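Local coordinates for leucine aminopeptidase (Parabacteroides distasonis, PDB 3TC8), which binds zinc and probably works as a zinc-dependent exopeptidase of peptidase family M28, with aminopeptidase or possibly glutaminyl-peptide cyclotransferase activity, at residues T78-F89 with G150-Y161; V19-Y28 with R292-L303. All coordinates share one frame; numbering follows the deposited sequence.

Contact 1 of 2, residues T78-F89 with G150-Y161; sequences TKLEARNIIGSF and GIDIIFFDAEDY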
loop_
_atom_site.group_PDB
_atom_site.type_symbol
_atom_site.label_atom_id
_atom_site.label_comp_id
_atom_site.label_asym_id
_atom_site.label_seq_id
_atom_site.Cartn_x
_atom_site.Cartn_y
_atom_site.Cartn_z
ATOM N N THR A 78 23.052 2.952 -3.773
ATOM C CA THR A 78 22.966 1.757 -2.910
ATOM C C THR A 78 22.220 0.661 -3.691
ATOM O O THR A 78 21.146 0.906 -4.256
ATOM C CB THR A 78 22.193 2.055 -1.590
ATOM O OG1 THR A 78 22.811 3.166 -0.947
ATOM C CG2 THR A 78 22.212 0.854 -0.613
ATOM N N LYS A 79 22.763 -0.540 -3.662
ATOM C CA LYS A 79 22.128 -1.685 -4.225
ATOM C C LYS A 79 21.198 -2.246 -3.144
ATOM O O LYS A 79 21.646 -2.654 -2.051
ATOM C CB LYS A 79 23.194 -2.682 -4.645
ATOM C CG LYS A 79 24.110 -2.146 -5.782
ATOM C CD LYS A 79 23.370 -1.874 -7.050
ATOM C CE LYS A 79 24.273 -1.220 -8.083
ATOM N NZ LYS A 79 23.539 -0.984 -9.354
ATOM N N LEU A 80 19.922 -2.295 -3.447
ATOM C CA LEU A 80 18.882 -2.765 -2.531
ATOM C C LEU A 80 18.485 -4.172 -2.875
ATOM O O LEU A 80 18.112 -4.469 -4.021
ATOM C CB LEU A 80 17.654 -1.863 -2.625
ATOM C CG LEU A 80 17.882 -0.377 -2.399
ATOM C CD1 LEU A 80 16.551 0.390 -2.525
ATOM C CD2 LEU A 80 18.594 -0.097 -1.066
ATOM N N GLU A 81 18.542 -5.047 -1.871
ATOM C CA GLU A 81 18.101 -6.436 -1.982
ATOM C C GLU A 81 16.588 -6.458 -1.816
ATOM O O GLU A 81 16.065 -6.632 -0.701
ATOM C CB GLU A 81 18.799 -7.247 -0.883
ATOM C CG GLU A 81 20.305 -7.161 -1.025
ATOM C CD GLU A 81 21.090 -7.907 0.033
ATOM O OE1 GLU A 81 20.673 -7.842 1.241
ATOM O OE2 GLU A 81 22.174 -8.490 -0.374
ATOM N N ALA A 82 15.875 -6.163 -2.890
ATOM C CA ALA A 82 14.429 -5.952 -2.863
ATOM C C ALA A 82 13.679 -7.264 -3.062
ATOM O O ALA A 82 14.168 -8.212 -3.701
ATOM C CB ALA A 82 14.047 -4.948 -3.934
ATOM N N ARG A 83 12.468 -7.292 -2.522
ATOM C CA ARG A 83 11.613 -8.457 -2.595
ATOM C C ARG A 83 10.162 -7.995 -2.663
ATOM O O ARG A 83 9.604 -7.505 -1.688
ATOM C CB ARG A 83 11.839 -9.357 -1.379
ATOM C CG ARG A 83 10.903 -10.517 -1.329
ATOM C CD ARG A 83 11.248 -11.627 -0.395
ATOM N NE ARG A 83 11.605 -11.141 0.949
ATOM C CZ ARG A 83 11.671 -11.905 2.036
ATOM N NH1 ARG A 83 11.094 -13.083 2.059
ATOM N NH2 ARG A 83 12.237 -11.426 3.107
ATOM N N ASN A 84 9.562 -8.107 -3.846
ATOM C CA ASN A 84 8.118 -7.924 -3.992
ATOM C C ASN A 84 7.439 -9.244 -3.656
ATOM O O ASN A 84 7.918 -10.300 -4.037
ATOM C CB ASN A 84 7.744 -7.501 -5.413
ATOM C CG ASN A 84 8.343 -6.189 -5.845
ATOM O OD1 ASN A 84 8.384 -5.222 -5.084
ATOM N ND2 ASN A 84 8.746 -6.118 -7.124
ATOM N N ILE A 85 6.353 -9.180 -2.898
ATOM C CA ILE A 85 5.662 -10.369 -2.429
ATOM C C ILE A 85 4.270 -10.391 -3.006
ATOM O O ILE A 85 3.493 -9.481 -2.784
ATOM C CB ILE A 85 5.664 -10.435 -0.898
ATOM C CG1 ILE A 85 7.081 -10.341 -0.321
ATOM C CG2 ILE A 85 4.919 -11.663 -0.385
ATOM C CD1 ILE A 85 7.167 -10.068 1.150
ATOM N N ILE A 86 3.971 -11.453 -3.752
ATOM C CA ILE A 86 2.722 -11.572 -4.470
ATOM C C ILE A 86 1.947 -12.795 -3.975
ATOM O O ILE A 86 2.502 -13.861 -3.938
ATOM C CB ILE A 86 2.937 -11.727 -6.000
ATOM C CG1 ILE A 86 3.713 -10.544 -6.579
ATOM C CG2 ILE A 86 1.582 -11.913 -6.717
ATOM C CD1 ILE A 86 5.144 -10.724 -6.827
ATOM N N GLY A 87 0.702 -12.587 -3.571
ATOM C CA GLY A 87 -0.190 -13.695 -3.229
ATOM C C GLY A 87 -1.366 -13.711 -4.136
ATOM O O GLY A 87 -2.156 -12.782 -4.187
ATOM N N SER A 88 -1.533 -14.801 -4.858
ATOM C CA SER A 88 -2.600 -14.904 -5.861
ATOM C C SER A 88 -3.647 -15.926 -5.420
ATOM O O SER A 88 -3.326 -17.102 -5.120
ATOM C CB SER A 88 -2.047 -15.330 -7.219
ATOM O OG SER A 88 -1.068 -14.413 -7.675
ATOM N N PHE A 89 -4.894 -15.493 -5.411
ATOM C CA PHE A 89 -6.019 -16.366 -5.123
ATOM C C PHE A 89 -6.760 -16.629 -6.427
ATOM O O PHE A 89 -6.841 -15.780 -7.322
ATOM C CB PHE A 89 -6.931 -15.689 -4.137
ATOM C CG PHE A 89 -6.334 -15.472 -2.789
ATOM C CD1 PHE A 89 -6.410 -16.452 -1.806
ATOM C CD2 PHE A 89 -5.794 -14.250 -2.443
ATOM C CE1 PHE A 89 -5.955 -16.218 -0.542
ATOM C CE2 PHE A 89 -5.341 -14.039 -1.183
ATOM C CZ PHE A 89 -5.405 -15.029 -0.220
ATOM N N GLY A 150 -10.504 -13.567 -9.559
ATOM C CA GLY A 150 -9.160 -13.727 -9.047
ATOM C C GLY A 150 -8.697 -12.468 -8.333
ATOM O O GLY A 150 -9.067 -11.388 -8.742
ATOM N N ILE A 151 -7.939 -12.632 -7.263
ATOM C CA ILE A 151 -7.360 -11.506 -6.547
ATOM C C ILE A 151 -5.890 -11.726 -6.418
ATOM O O ILE A 151 -5.434 -12.796 -5.983
ATOM C CB ILE A 151 -7.936 -11.374 -5.106
ATOM C CG1 ILE A 151 -9.478 -11.225 -5.131
ATOM C CG2 ILE A 151 -7.281 -10.201 -4.404
ATOM C CD1 ILE A 151 -10.030 -9.960 -5.743
ATOM N N ASP A 152 -5.102 -10.714 -6.768
ATOM C CA ASP A 152 -3.665 -10.707 -6.492
ATOM C C ASP A 152 -3.401 -9.633 -5.446
ATOM O O ASP A 152 -3.797 -8.500 -5.630
ATOM C CB ASP A 152 -2.869 -10.437 -7.762
ATOM C CG ASP A 152 -3.214 -11.442 -8.829
ATOM O OD1 ASP A 152 -2.907 -12.634 -8.606
ATOM O OD2 ASP A 152 -3.846 -11.036 -9.847
ATOM N N ILE A 153 -2.765 -10.048 -4.366
ATOM C CA ILE A 153 -2.305 -9.153 -3.303
ATOM C C ILE A 153 -0.819 -8.943 -3.576
ATOM O O ILE A 153 -0.079 -9.944 -3.574
ATOM C CB ILE A 153 -2.501 -9.775 -1.927
ATOM C CG1 ILE A 153 -3.931 -10.253 -1.644
ATOM C CG2 ILE A 153 -1.928 -8.895 -0.858
ATOM C CD1 ILE A 153 -4.913 -9.155 -1.501
ATOM N N ILE A 154 -0.388 -7.724 -3.730
ATOM C CA ILE A 154 1.046 -7.449 -3.925
ATOM C C ILE A 154 1.546 -6.439 -2.900
ATOM O O ILE A 154 1.010 -5.367 -2.758
ATOM C CB ILE A 154 1.444 -7.004 -5.346
ATOM C CG1 ILE A 154 0.929 -8.029 -6.360
ATOM C CG2 ILE A 154 2.967 -6.817 -5.392
ATOM C CD1 ILE A 154 1.384 -7.783 -7.820
ATOM N N PHE A 155 2.609 -6.886 -2.196
ATOM C CA PHE A 155 3.377 -6.012 -1.339
ATOM C C PHE A 155 4.658 -5.624 -2.109
ATOM O O PHE A 155 5.537 -6.447 -2.309
ATOM C CB PHE A 155 3.696 -6.675 -0.014
ATOM C CG PHE A 155 2.484 -7.242 0.717
ATOM C CD1 PHE A 155 1.260 -6.604 0.709
ATOM C CD2 PHE A 155 2.626 -8.421 1.419
ATOM C CE1 PHE A 155 0.193 -7.170 1.404
ATOM C CE2 PHE A 155 1.546 -8.969 2.147
ATOM C CZ PHE A 155 0.335 -8.303 2.106
ATOM N N PHE A 156 4.692 -4.367 -2.530
ATOM C CA PHE A 156 5.827 -3.835 -3.295
ATOM C C PHE A 156 6.892 -3.282 -2.348
ATOM O O PHE A 156 6.605 -2.631 -1.370
ATOM C CB PHE A 156 5.351 -2.742 -4.250
ATOM C CG PHE A 156 4.574 -3.262 -5.419
ATOM C CD1 PHE A 156 5.177 -3.999 -6.398
ATOM C CD2 PHE A 156 3.222 -2.954 -5.580
ATOM C CE1 PHE A 156 4.485 -4.447 -7.482
ATOM C CE2 PHE A 156 2.536 -3.426 -6.697
ATOM C CZ PHE A 156 3.172 -4.134 -7.659
ATOM N N ASP A 157 8.127 -3.571 -2.712
ATOM C CA ASP A 157 9.279 -3.141 -1.943
ATOM C C ASP A 157 9.884 -1.879 -2.479
ATOM O O ASP A 157 9.569 -1.401 -3.579
ATOM C CB ASP A 157 10.351 -4.261 -1.962
ATOM C CG ASP A 157 11.345 -4.223 -0.834
ATOM O OD1 ASP A 157 11.250 -3.366 0.076
ATOM O OD2 ASP A 157 12.181 -5.155 -0.819
ATOM N N ALA A 158 10.709 -1.272 -1.648
ATOM C CA ALA A 158 11.579 -0.177 -2.055
ATOM C C ALA A 158 10.771 0.975 -2.659
ATOM O O ALA A 158 11.245 1.645 -3.588
ATOM C CB ALA A 158 12.669 -0.665 -2.963
ATOM N N GLU A 159 9.619 1.283 -2.080
ATOM C CA GLU A 159 8.841 2.407 -2.510
ATOM C C GLU A 159 9.347 3.727 -1.945
ATOM O O GLU A 159 9.172 4.756 -2.584
ATOM C CB GLU A 159 7.368 2.202 -2.127
ATOM C CG GLU A 159 6.430 3.351 -2.516
ATOM C CD GLU A 159 6.387 4.558 -1.614
ATOM O OE1 GLU A 159 6.684 4.385 -0.406
ATOM O OE2 GLU A 159 6.050 5.681 -2.140
ATOM N N ASP A 160 9.885 3.655 -0.726
ATOM C CA ASP A 160 10.051 4.869 0.096
ATOM C C ASP A 160 11.540 5.168 0.380
ATOM O O ASP A 160 11.854 5.733 1.427
ATOM C CB ASP A 160 9.251 4.762 1.389
ATOM C CG ASP A 160 8.580 6.045 1.770
ATOM O OD1 ASP A 160 8.579 7.012 0.998
ATOM O OD2 ASP A 160 8.009 6.105 2.833
ATOM N N TYR A 161 12.381 4.885 -0.601
ATOM C CA TYR A 161 13.836 5.105 -0.548
ATOM C C TYR A 161 14.234 6.196 -1.557
ATOM O O TYR A 161 15.378 6.255 -1.995
ATOM C CB TYR A 161 14.581 3.773 -0.802
ATOM C CG TYR A 161 15.874 3.542 -0.040
ATOM C CD1 TYR A 161 17.037 4.306 -0.264
ATOM C CD2 TYR A 161 15.979 2.491 0.861
ATOM C CE1 TYR A 161 18.196 4.002 0.407
ATOM C CE2 TYR A 161 17.161 2.167 1.500
ATOM C CZ TYR A 161 18.270 2.949 1.253
ATOM O OH TYR A 161 19.453 2.615 1.898
HETATM O O HOH W 1 21.630 4.148 1.481
#

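Contact 2 of 2, residues V19-Y28 with R292-L303; sequences VPDFNADSAY and RETLKAAGQTVL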
loop_
_atom_site.group_PDB
_atom_site.type_symbol
_atom_site.label_atom_id
_atom_site.label_comp_id
_atom_site.label_asym_id
_atom_site.label_seq_id
_atom_site.Cartn_x
_atom_site.Cartn_y
_atom_site.Cartn_z
ATOM N N VAL A 19 -20.743 -10.444 1.661
ATOM C CA VAL A 19 -19.458 -9.812 1.861
ATOM C C VAL A 19 -18.899 -10.157 3.250
ATOM O O VAL A 19 -19.573 -9.903 4.246
ATOM C CB VAL A 19 -19.548 -8.299 1.659
ATOM C CG1 VAL A 19 -18.154 -7.688 1.742
ATOM C CG2 VAL A 19 -20.187 -7.929 0.315
ATOM N N PRO A 20 -17.671 -10.668 3.344
ATOM C CA PRO A 20 -17.084 -10.916 4.635
ATOM C C PRO A 20 -16.932 -9.650 5.469
ATOM O O PRO A 20 -16.868 -8.540 4.962
ATOM C CB PRO A 20 -15.714 -11.492 4.269
ATOM C CG PRO A 20 -15.801 -11.977 2.944
ATOM C CD PRO A 20 -16.800 -11.117 2.257
ATOM N N ASP A 21 -16.778 -9.868 6.767
ATOM C CA ASP A 21 -16.579 -8.831 7.768
ATOM C C ASP A 21 -15.071 -8.601 7.957
ATOM O O ASP A 21 -14.361 -9.502 8.441
ATOM C CB ASP A 21 -17.210 -9.385 9.058
ATOM C CG ASP A 21 -17.379 -8.376 10.159
ATOM O OD1 ASP A 21 -16.807 -7.273 10.104
ATOM O OD2 ASP A 21 -18.073 -8.712 11.148
ATOM N N PHE A 22 -14.564 -7.437 7.621
ATOM C CA PHE A 22 -13.178 -7.059 7.870
ATOM C C PHE A 22 -13.018 -6.870 9.384
ATOM O O PHE A 22 -13.703 -6.048 10.001
ATOM C CB PHE A 22 -12.905 -5.750 7.158
ATOM C CG PHE A 22 -11.489 -5.190 7.323
ATOM C CD1 PHE A 22 -11.191 -4.322 8.354
ATOM C CD2 PHE A 22 -10.522 -5.494 6.396
ATOM C CE1 PHE A 22 -9.937 -3.761 8.442
ATOM C CE2 PHE A 22 -9.252 -4.918 6.487
ATOM C CZ PHE A 22 -8.992 -4.044 7.501
ATOM N N ASN A 23 -12.084 -7.605 9.985
ATOM C CA ASN A 23 -11.832 -7.496 11.415
ATOM C C ASN A 23 -10.740 -6.463 11.631
ATOM O O ASN A 23 -9.547 -6.725 11.376
ATOM C CB ASN A 23 -11.438 -8.882 11.946
ATOM C CG ASN A 23 -11.203 -8.937 13.426
ATOM O OD1 ASN A 23 -10.690 -8.038 14.030
ATOM N ND2 ASN A 23 -11.414 -10.120 13.972
ATOM N N ALA A 24 -11.131 -5.277 12.095
ATOM C CA ALA A 24 -10.180 -4.186 12.246
ATOM C C ALA A 24 -9.179 -4.452 13.367
ATOM O O ALA A 24 -8.035 -3.983 13.271
ATOM C CB ALA A 24 -10.892 -2.878 12.445
ATOM N N ASP A 25 -9.557 -5.167 14.422
ATOM C CA ASP A 25 -8.620 -5.566 15.478
ATOM C C ASP A 25 -7.508 -6.387 14.876
ATOM O O ASP A 25 -6.331 -6.241 15.215
ATOM C CB ASP A 25 -9.289 -6.441 16.558
ATOM C CG ASP A 25 -10.123 -5.649 17.561
ATOM O OD1 ASP A 25 -10.009 -4.404 17.674
ATOM O OD2 ASP A 25 -10.891 -6.328 18.292
ATOM N N SER A 26 -7.873 -7.317 14.019
ATOM C CA SER A 26 -6.931 -8.141 13.327
ATOM C C SER A 26 -5.992 -7.353 12.415
ATOM O O SER A 26 -4.770 -7.548 12.432
ATOM C CB SER A 26 -7.668 -9.225 12.543
ATOM O OG SER A 26 -6.808 -9.918 11.646
ATOM N N ALA A 27 -6.579 -6.458 11.628
ATOM C CA ALA A 27 -5.749 -5.607 10.790
ATOM C C ALA A 27 -4.751 -4.806 11.640
ATOM O O ALA A 27 -3.589 -4.656 11.269
ATOM C CB ALA A 27 -6.632 -4.688 9.954
ATOM N N TYR A 28 -5.232 -4.230 12.731
ATOM C CA TYR A 28 -4.366 -3.467 13.614
ATOM C C TYR A 28 -3.194 -4.313 14.109
ATOM O O TYR A 28 -2.041 -3.885 14.098
ATOM C CB TYR A 28 -5.197 -2.951 14.788
ATOM C CG TYR A 28 -4.438 -2.105 15.768
ATOM C CD1 TYR A 28 -3.618 -2.653 16.739
ATOM C CD2 TYR A 28 -4.557 -0.725 15.713
ATOM C CE1 TYR A 28 -2.929 -1.793 17.634
ATOM C CE2 TYR A 28 -3.878 0.123 16.588
ATOM C CZ TYR A 28 -3.072 -0.418 17.520
ATOM O OH TYR A 28 -2.381 0.423 18.404
ATOM N N ARG A 292 -8.288 1.719 14.537
ATOM C CA ARG A 292 -9.114 0.642 14.052
ATOM C C ARG A 292 -10.277 1.149 13.198
ATOM O O ARG A 292 -10.684 0.461 12.271
ATOM C CB ARG A 292 -9.610 -0.191 15.214
ATOM C CG ARG A 292 -8.555 -1.015 15.845
ATOM C CD ARG A 292 -8.975 -1.523 17.218
ATOM N NE ARG A 292 -7.975 -2.391 17.854
ATOM C CZ ARG A 292 -6.937 -1.959 18.537
ATOM N NH1 ARG A 292 -6.719 -0.661 18.677
ATOM N NH2 ARG A 292 -6.130 -2.829 19.124
ATOM N N GLU A 293 -10.864 2.273 13.564
ATOM C CA GLU A 293 -12.002 2.767 12.797
ATOM C C GLU A 293 -11.574 3.153 11.374
ATOM O O GLU A 293 -12.312 2.916 10.418
ATOM C CB GLU A 293 -12.722 3.895 13.538
ATOM C CG GLU A 293 -13.632 3.442 14.695
ATOM C CD GLU A 293 -12.951 2.591 15.760
ATOM O OE1 GLU A 293 -13.240 1.361 15.852
ATOM O OE2 GLU A 293 -12.150 3.151 16.545
ATOM N N THR A 294 -10.390 3.763 11.229
ATOM C CA THR A 294 -9.912 4.088 9.889
ATOM C C THR A 294 -9.658 2.816 9.088
ATOM O O THR A 294 -10.054 2.700 7.933
ATOM C CB THR A 294 -8.622 4.922 9.956
ATOM O OG1 THR A 294 -8.884 6.036 10.808
ATOM C CG2 THR A 294 -8.179 5.369 8.600
ATOM N N LEU A 295 -8.939 1.857 9.692
ATOM C CA LEU A 295 -8.669 0.610 8.999
ATOM C C LEU A 295 -9.964 -0.072 8.569
ATOM O O LEU A 295 -10.026 -0.610 7.480
ATOM C CB LEU A 295 -7.853 -0.298 9.910
ATOM C CG LEU A 295 -6.412 0.093 10.198
ATOM C CD1 LEU A 295 -5.824 -0.736 11.313
ATOM C CD2 LEU A 295 -5.519 -0.010 8.935
ATOM N N LYS A 296 -10.966 -0.075 9.448
ATOM C CA LYS A 296 -12.254 -0.681 9.123
ATOM C C LYS A 296 -12.875 -0.030 7.903
ATOM O O LYS A 296 -13.402 -0.712 7.008
ATOM C CB LYS A 296 -13.183 -0.568 10.336
ATOM C CG LYS A 296 -14.587 -1.151 10.103
ATOM C CD LYS A 296 -14.606 -2.619 9.788
ATOM C CE LYS A 296 -15.991 -3.182 9.910
ATOM N NZ LYS A 296 -16.096 -4.606 9.493
ATOM N N ALA A 297 -12.882 1.299 7.864
ATOM C CA ALA A 297 -13.506 2.010 6.745
ATOM C C ALA A 297 -12.828 1.633 5.428
ATOM O O ALA A 297 -13.490 1.340 4.441
ATOM C CB ALA A 297 -13.439 3.513 6.978
ATOM N N ALA A 298 -11.487 1.660 5.403
ATOM C CA ALA A 298 -10.776 1.299 4.200
ATOM C C ALA A 298 -11.014 -0.132 3.812
ATOM O O ALA A 298 -11.295 -0.468 2.647
ATOM C CB ALA A 298 -9.296 1.616 4.357
ATOM N N GLY A 299 -10.819 -1.034 4.765
ATOM C CA GLY A 299 -10.867 -2.436 4.467
ATOM C C GLY A 299 -12.242 -2.957 4.102
ATOM O O GLY A 299 -12.345 -3.789 3.178
ATOM N N GLN A 300 -13.252 -2.529 4.839
ATOM C CA GLN A 300 -14.593 -2.999 4.537
ATOM C C GLN A 300 -15.048 -2.484 3.179
ATOM O O GLN A 300 -15.756 -3.207 2.466
ATOM C CB GLN A 300 -15.564 -2.590 5.656
ATOM C CG GLN A 300 -16.897 -3.351 5.557
ATOM C CD GLN A 300 -16.714 -4.816 5.777
ATOM O OE1 GLN A 300 -16.091 -5.215 6.758
ATOM N NE2 GLN A 300 -17.180 -5.648 4.858
ATOM N N THR A 301 -14.683 -1.261 2.837
ATOM C CA THR A 301 -15.024 -0.725 1.512
ATOM C C THR A 301 -14.404 -1.567 0.414
ATOM O O THR A 301 -15.062 -1.922 -0.576
ATOM C CB THR A 301 -14.636 0.763 1.411
ATOM O OG1 THR A 301 -15.365 1.510 2.367
ATOM C CG2 THR A 301 -14.858 1.333 0.009
ATOM N N VAL A 302 -13.109 -1.949 0.559
ATOM C CA VAL A 302 -12.499 -2.750 -0.449
ATOM C C VAL A 302 -13.201 -4.104 -0.563
ATOM O O VAL A 302 -13.423 -4.612 -1.665
ATOM C CB VAL A 302 -10.966 -2.900 -0.202
ATOM C CG1 VAL A 302 -10.376 -3.931 -1.118
ATOM C CG2 VAL A 302 -10.267 -1.559 -0.356
ATOM N N LEU A 303 -13.516 -4.748 0.561
ATOM C CA LEU A 303 -14.235 -6.022 0.481
ATOM C C LEU A 303 -15.557 -5.871 -0.277
ATOM O O LEU A 303 -15.934 -6.691 -1.076
ATOM C CB LEU A 303 -14.510 -6.577 1.896
ATOM C CG LEU A 303 -13.286 -7.108 2.636
ATOM C CD1 LEU A 303 -13.676 -7.522 4.039
ATOM C CD2 LEU A 303 -12.642 -8.265 1.912
HETATM O O HOH W 2 -5.607 -5.509 17.871
HETATM O O HOH W 3 -4.929 0.779 20.494
#

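Contact 1 of 2, residues T78-F89 with G150-Y161
L80 lays its CD2 methyl over one face of the Y161 ring, 4.0 Å from the ring centroid and 24° off the normal. This is a CH-pi contact offset toward the rim. The other branch, CD1, reaches the CB of A158. Beyond the ring, a water joins Y161 OH to T78 OG1, which also bonds to D76.

The side chains of D157 and N84 each accept a backbone N-H from across the contact. R83 N donates to the anti lone pair of D157 OD2 at 2.7 Å. D157 CG stands anti to its own backbone N (chi1 -158°), which turns the carboxylate to the 78-89 side. D157 OD1 bonds to H47. N84 OD1 accepts from D157 N at 2.9 Å, nearly along the C=O axis. The same OD1 lies at the edge of the F156 ring, with the amide plane 80° from the ring.

Further on, the two segments become antiparallel neighbours in the mixed sheet of this M28 zinc peptidase. I85-F155, G87-I153 and F89-I151 are the hydrogen-bonded pairs. On one face I86 and I154 run alongside each other in the same direction, with their CG1 atoms 3.8 Å apart. I154 also sets CG2 over the centre of the F156 ring. In one deposited conformer S88 OG donates to D152 OD1 at 2.7 Å, on the anti side; R96 and Y191 hold D152 OD2. On the other face F89 presents its ring edge to I153, CE2 to CG1 at 4.1 Å. Past strand 150-156 the chain turns to D160, which binds zinc with D127 and H281.

Contact 2 of 2, residues V19-Y28 with R292-L303
Q300 OE1 is gripped by two donors, F22 N at 2.8 Å and K296 NZ. The amide's other end, NE2, gives a nearly straight bond to P20 O at 2.9 Å, in the carbonyl plane. With an alanine in place of Q300, F22 N and P20 O would probably lose these mates and K296 NZ one acceptor. K296 bends at chi2 (61°), which carries NZ out from the helix to F22 O, where it sits on a lone pair. It also bonds weakly, within a salt bridge, to OD1 of one deposited conformer of D21.

With no side chain, G299 lets the F22 ring lie close, its CA over one face at 3.7 Å from the centroid, a CH-pi contact. L303 CD1 packs at the ring's edge and on F22 CB.

R292 lays its guanidinium flat on the Y28 ring, planes 16° apart, as a cation-pi stack. In one deposited conformer, D25 OD1 meets R292 NE at the guanidinium edge, a salt bridge whose hydrogen bond is weak. N23 OD1 caps the new helix by accepting from S26 N.

Helix 24-36 starts here; segments 24-28 and 292-303 cross at 108°. Helix 125-144 touches F22 and P20; helix 213-233 meets T301.

How the contacts relate
Contact 1 lies in the buried sheet, and contact 2 lies on the other side of the chain's centre, where it is only partly buried. They share no helix or strand, and their nearest atoms are about 8 Å apart. Contact 2 brings the N-terminal part of the chain onto its last helix, and 78-89 and 150-161 both fall between its segments in sequence. The chemistry follows the place. Contact 1 relies on regular strand pairing, aliphatic packing and carboxylates with further partners. Contact 2 has no strand pairing; side-chain amide and amine groups hold a loop, and its salt bridges, to aspartates deposited in two conformers, lie near the surface. Only contact 1 includes a zinc ligand.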